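Local coordinates for protein putative secreted lipase (Streptomyces sp. W007, PDB 5H6B) that probably hydrolyses triacylglycerols as a thermostable, secreted lipase of the alpha/beta-hydrolase superfamily, releasing fatty acids, at residues H28-V33 with K102-G107; H75-I80 with D162-L167. All coordinates share one frame; numbering follows the deposited sequence.

Overall arrangement
From the N terminus, the chain first lays down 28-33, which runs into strand 32-35. It then passes through strand 59-63 and the zinc-binding loop 75-80, traverses helix 80-98, and returns at 102-107. There interaction 1 closes a loop of 68 residues and joins two parallel strands of the central sheet. Interaction 2 closes later, when 162-167 meets 75-80 across 81 residues and sets the start of helix 165-168 against the loop entering helix 80-98. The two closures cross, since 75-80 falls inside the first loop and 102-107 inside the second. Their nearest atoms are about 12 Å apart, and they lie on opposite sides of the chain's centre: one in the sheet, the other among connecting loops.

Interaction 1 (H28-V33 with K102-G107); sequences HPRPVV and KADLVG
Arg30 reaches over the start of the neighbouring strand to Asp104, its CG passing 3.2 Å from the carbonyl O of Lys102. A bend at chi3 (-68°) turns the guanidinium so that NE meets Asp104 OD2 at 3.1 Å, in a nearly straight salt-bridge hydrogen bond. OD2 lies in the guanidinium plane, but NE stands above the carboxylate plane, the two planes being 69° apart. The other oxygen, OD1, is bonded by Asn129, which gives this buried carboxylate a partner at each end. Pro31 O accepts Asp104 N at 3.0 Å and starts a parallel ladder. Val32 sends CG1 to Val106 CG2, 3.9 Å away, on the face it shares with Asp104. Val33 continues the ladder, its N bonding Asp104 O at 2.9 Å and its O accepting Val106 N at 2.8 Å, while CB packs on Leu105 CD1 on the reverse face. Beyond Val106, Gly107 begins a GxSxG sequence, consistent with the nucleophile elbow of alpha/beta hydrolases. Strand 32-35 lies between 59-63 and 103-108, the latter bordered in turn by 128-134; helix 240-250 packs over Val32 and Val106, and helix 80-98 over Pro31 and Val33.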
# COMPACT_ATOMS: atom_id res chain seq x y z
N HIS A 28 -11.46 -9.62 14.28
CA HIS A 28 -10.54 -9.28 13.20
C HIS A 28 -9.71 -10.51 12.87
O HIS A 28 -8.56 -10.63 13.28
CB HIS A 28 -9.67 -8.09 13.61
CG HIS A 28 -10.48 -6.89 13.98
ND1 HIS A 28 -11.30 -6.24 13.08
CD2 HIS A 28 -10.63 -6.24 15.16
CE1 HIS A 28 -11.90 -5.23 13.67
NE2 HIS A 28 -11.51 -5.21 14.94
N PRO A 29 -10.31 -11.45 12.13
CA PRO A 29 -9.70 -12.76 11.89
C PRO A 29 -8.60 -12.79 10.85
O PRO A 29 -7.96 -13.84 10.67
CB PRO A 29 -10.89 -13.61 11.44
CG PRO A 29 -11.81 -12.64 10.78
CD PRO A 29 -11.67 -11.37 11.56
N ARG A 30 -8.36 -11.69 10.15
CA ARG A 30 -7.28 -11.64 9.19
C ARG A 30 -6.20 -10.68 9.67
O ARG A 30 -6.51 -9.56 10.08
CB ARG A 30 -7.79 -11.26 7.80
CG ARG A 30 -8.64 -12.37 7.17
CD ARG A 30 -9.13 -11.98 5.78
NE ARG A 30 -10.10 -10.90 5.91
CZ ARG A 30 -11.41 -11.06 6.12
NH1 ARG A 30 -11.96 -12.28 6.20
NH2 ARG A 30 -12.19 -9.99 6.24
N PRO A 31 -4.93 -11.12 9.61
CA PRO A 31 -3.84 -10.21 9.91
C PRO A 31 -3.65 -9.21 8.75
O PRO A 31 -3.96 -9.53 7.59
CB PRO A 31 -2.65 -11.14 10.00
CG PRO A 31 -2.94 -12.19 8.98
CD PRO A 31 -4.44 -12.36 8.99
N VAL A 32 -3.13 -8.03 9.08
CA VAL A 32 -2.92 -6.97 8.11
C VAL A 32 -1.44 -6.91 7.76
O VAL A 32 -0.59 -6.91 8.66
CB VAL A 32 -3.38 -5.61 8.66
CG1 VAL A 32 -3.16 -4.51 7.63
CG2 VAL A 32 -4.85 -5.69 9.06
N VAL A 33 -1.14 -6.90 6.46
CA VAL A 33 0.20 -6.66 5.93
C VAL A 33 0.28 -5.25 5.31
O VAL A 33 -0.49 -4.92 4.40
CB VAL A 33 0.63 -7.76 4.93
CG1 VAL A 33 1.98 -7.43 4.29
CG2 VAL A 33 0.71 -9.11 5.63
N LYS A 102 -6.23 -16.17 5.04
CA LYS A 102 -5.96 -15.03 4.18
C LYS A 102 -5.51 -13.82 4.99
O LYS A 102 -5.86 -13.65 6.17
CB LYS A 102 -7.20 -14.67 3.36
CG LYS A 102 -7.62 -15.72 2.34
CD LYS A 102 -8.92 -15.34 1.66
CE LYS A 102 -9.09 -16.06 0.33
NZ LYS A 102 -10.46 -15.85 -0.19
N ALA A 103 -4.72 -12.97 4.34
CA ALA A 103 -4.30 -11.69 4.88
C ALA A 103 -5.05 -10.56 4.17
O ALA A 103 -5.49 -10.72 3.03
CB ALA A 103 -2.81 -11.53 4.67
N ASP A 104 -5.22 -9.43 4.86
CA ASP A 104 -5.59 -8.17 4.20
C ASP A 104 -4.33 -7.33 3.99
O ASP A 104 -3.46 -7.30 4.85
CB ASP A 104 -6.65 -7.42 5.01
CG ASP A 104 -8.03 -8.09 4.94
OD1 ASP A 104 -8.40 -8.63 3.88
OD2 ASP A 104 -8.76 -8.08 5.95
N LEU A 105 -4.23 -6.67 2.83
CA LEU A 105 -3.06 -5.87 2.45
C LEU A 105 -3.41 -4.40 2.40
O LEU A 105 -4.43 -4.03 1.82
CB LEU A 105 -2.52 -6.32 1.08
CG LEU A 105 -1.45 -7.41 1.12
CD1 LEU A 105 -1.90 -8.61 1.93
CD2 LEU A 105 -1.06 -7.83 -0.28
N VAL A 106 -2.58 -3.57 3.04
CA VAL A 106 -2.67 -2.12 2.92
C VAL A 106 -1.33 -1.61 2.41
O VAL A 106 -0.29 -1.90 2.99
CB VAL A 106 -3.01 -1.42 4.24
CG1 VAL A 106 -3.16 0.09 4.00
CG2 VAL A 106 -4.30 -1.98 4.84
N GLY A 107 -1.36 -0.82 1.34
CA GLY A 107 -0.16 -0.30 0.72
C GLY A 107 -0.22 1.16 0.33
O GLY A 107 -1.25 1.66 -0.12

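Interaction 2 (H75-I80 with D162-L167); sequences HGLGPI and DNTPGL. With ZN (zinc ion), chain C.
With chi1 of Thr164 at -56°, its methyl CG2 stands anti to the backbone N and faces Leu77, lying 3.5 Å from Leu77 O, while OG1 turns to bond Ser161 N. Leu77 (chi1 -60°) sets CG beside its backbone N; CD1 runs on extended, while CD2 meets Leu167 CD2 at 4.2 Å. Between these side chains the backbones touch directly. Gly166 N gives a short hydrogen bond of 2.6 Å to Leu77 O, arriving well above the carbonyl plane, 59° out of it. Gly166 CA also sits 3.1 Å from Gly78 O; a side chain here would point into the loop and collide with Gly76 O and Leu77 C. This is a meeting of two helix beginnings: Pro79 is the N-cap residue of helix 80-98, the helix of the beta-alpha-beta crossover from strand 59-63 to strand 103-108, and Thr164 is the N-cap residue of helix 165-168. Pro165, which opens that helix, lies side by side with Pro79, both rings pointing the same way, Pro79 CG 3.9 Å from Pro165 CB. Ile80 places CD1 near Gly166 O, and its N-H is bonded by Asp169. Upstream, His75 NE2 binds a zinc ion at 2.1 Å, together with Asp64.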
# COMPACT_ATOMS: atom_id res chain seq x y z
N HIS A 75 13.81 2.12 0.57
CA HIS A 75 13.61 0.91 -0.25
C HIS A 75 12.62 1.16 -1.39
O HIS A 75 12.42 2.31 -1.78
CB HIS A 75 13.19 -0.26 0.65
CG HIS A 75 14.00 -0.37 1.89
ND1 HIS A 75 15.37 -0.24 1.89
CD2 HIS A 75 13.65 -0.63 3.18
CE1 HIS A 75 15.83 -0.41 3.12
NE2 HIS A 75 14.81 -0.64 3.92
N GLY A 76 12.06 0.10 -1.97
CA GLY A 76 11.28 0.22 -3.20
C GLY A 76 12.12 0.61 -4.39
O GLY A 76 11.62 1.25 -5.32
N LEU A 77 13.40 0.23 -4.39
CA LEU A 77 14.33 0.61 -5.44
C LEU A 77 14.72 -0.50 -6.41
O LEU A 77 15.10 -0.21 -7.54
CB LEU A 77 15.60 1.20 -4.84
CG LEU A 77 15.42 2.45 -3.99
CD1 LEU A 77 16.78 2.93 -3.54
CD2 LEU A 77 14.67 3.53 -4.75
N GLY A 78 14.65 -1.75 -5.99
CA GLY A 78 14.91 -2.87 -6.87
C GLY A 78 13.75 -3.18 -7.83
O GLY A 78 12.70 -2.53 -7.79
N PRO A 79 13.96 -4.17 -8.71
CA PRO A 79 12.94 -4.50 -9.70
C PRO A 79 11.62 -4.90 -9.06
O PRO A 79 11.60 -5.69 -8.11
CB PRO A 79 13.56 -5.68 -10.47
CG PRO A 79 15.02 -5.53 -10.29
CD PRO A 79 15.21 -4.91 -8.93
N ILE A 80 10.52 -4.36 -9.58
CA ILE A 80 9.24 -4.50 -8.87
C ILE A 80 8.72 -5.95 -8.92
O ILE A 80 8.06 -6.39 -7.98
CB ILE A 80 8.20 -3.44 -9.32
CG1 ILE A 80 8.81 -2.04 -9.14
CG2 ILE A 80 6.91 -3.57 -8.51
CD1 ILE A 80 7.87 -0.88 -9.33
N ASP A 162 17.72 7.67 -13.23
CA ASP A 162 16.63 7.24 -14.12
C ASP A 162 16.60 5.73 -14.37
O ASP A 162 15.54 5.20 -14.68
CB ASP A 162 16.69 7.99 -15.46
CG ASP A 162 16.56 9.51 -15.32
OD1 ASP A 162 16.32 10.03 -14.20
OD2 ASP A 162 16.70 10.20 -16.34
N ASN A 163 17.74 5.05 -14.25
CA ASN A 163 17.80 3.60 -14.43
C ASN A 163 17.61 2.76 -13.17
O ASN A 163 17.68 1.53 -13.24
CB ASN A 163 19.15 3.21 -15.06
CG ASN A 163 19.40 3.91 -16.37
OD1 ASN A 163 18.65 3.73 -17.32
ND2 ASN A 163 20.45 4.71 -16.43
N THR A 164 17.41 3.38 -12.01
CA THR A 164 17.17 2.61 -10.77
C THR A 164 15.87 1.84 -11.03
O THR A 164 14.88 2.47 -11.39
CB THR A 164 17.10 3.51 -9.52
OG1 THR A 164 18.30 4.28 -9.43
CG2 THR A 164 16.93 2.69 -8.26
N PRO A 165 15.90 0.49 -10.95
CA PRO A 165 14.80 -0.32 -11.52
C PRO A 165 13.42 -0.11 -10.87
O PRO A 165 12.44 -0.06 -11.58
CB PRO A 165 15.27 -1.77 -11.29
CG PRO A 165 16.73 -1.69 -11.09
CD PRO A 165 16.98 -0.37 -10.42
N GLY A 166 13.38 0.00 -9.54
CA GLY A 166 12.17 0.38 -8.82
C GLY A 166 11.52 1.69 -9.26
O GLY A 166 10.32 1.84 -9.12
N LEU A 167 12.31 2.63 -9.79
CA LEU A 167 11.77 3.86 -10.36
C LEU A 167 11.36 3.70 -11.82
O LEU A 167 10.27 4.17 -12.21
CB LEU A 167 12.76 5.00 -10.22
CG LEU A 167 13.36 5.23 -8.82
CD1 LEU A 167 14.25 6.47 -8.86
CD2 LEU A 167 12.30 5.37 -7.74
ZN ZN C . 14.86 -1.58 5.84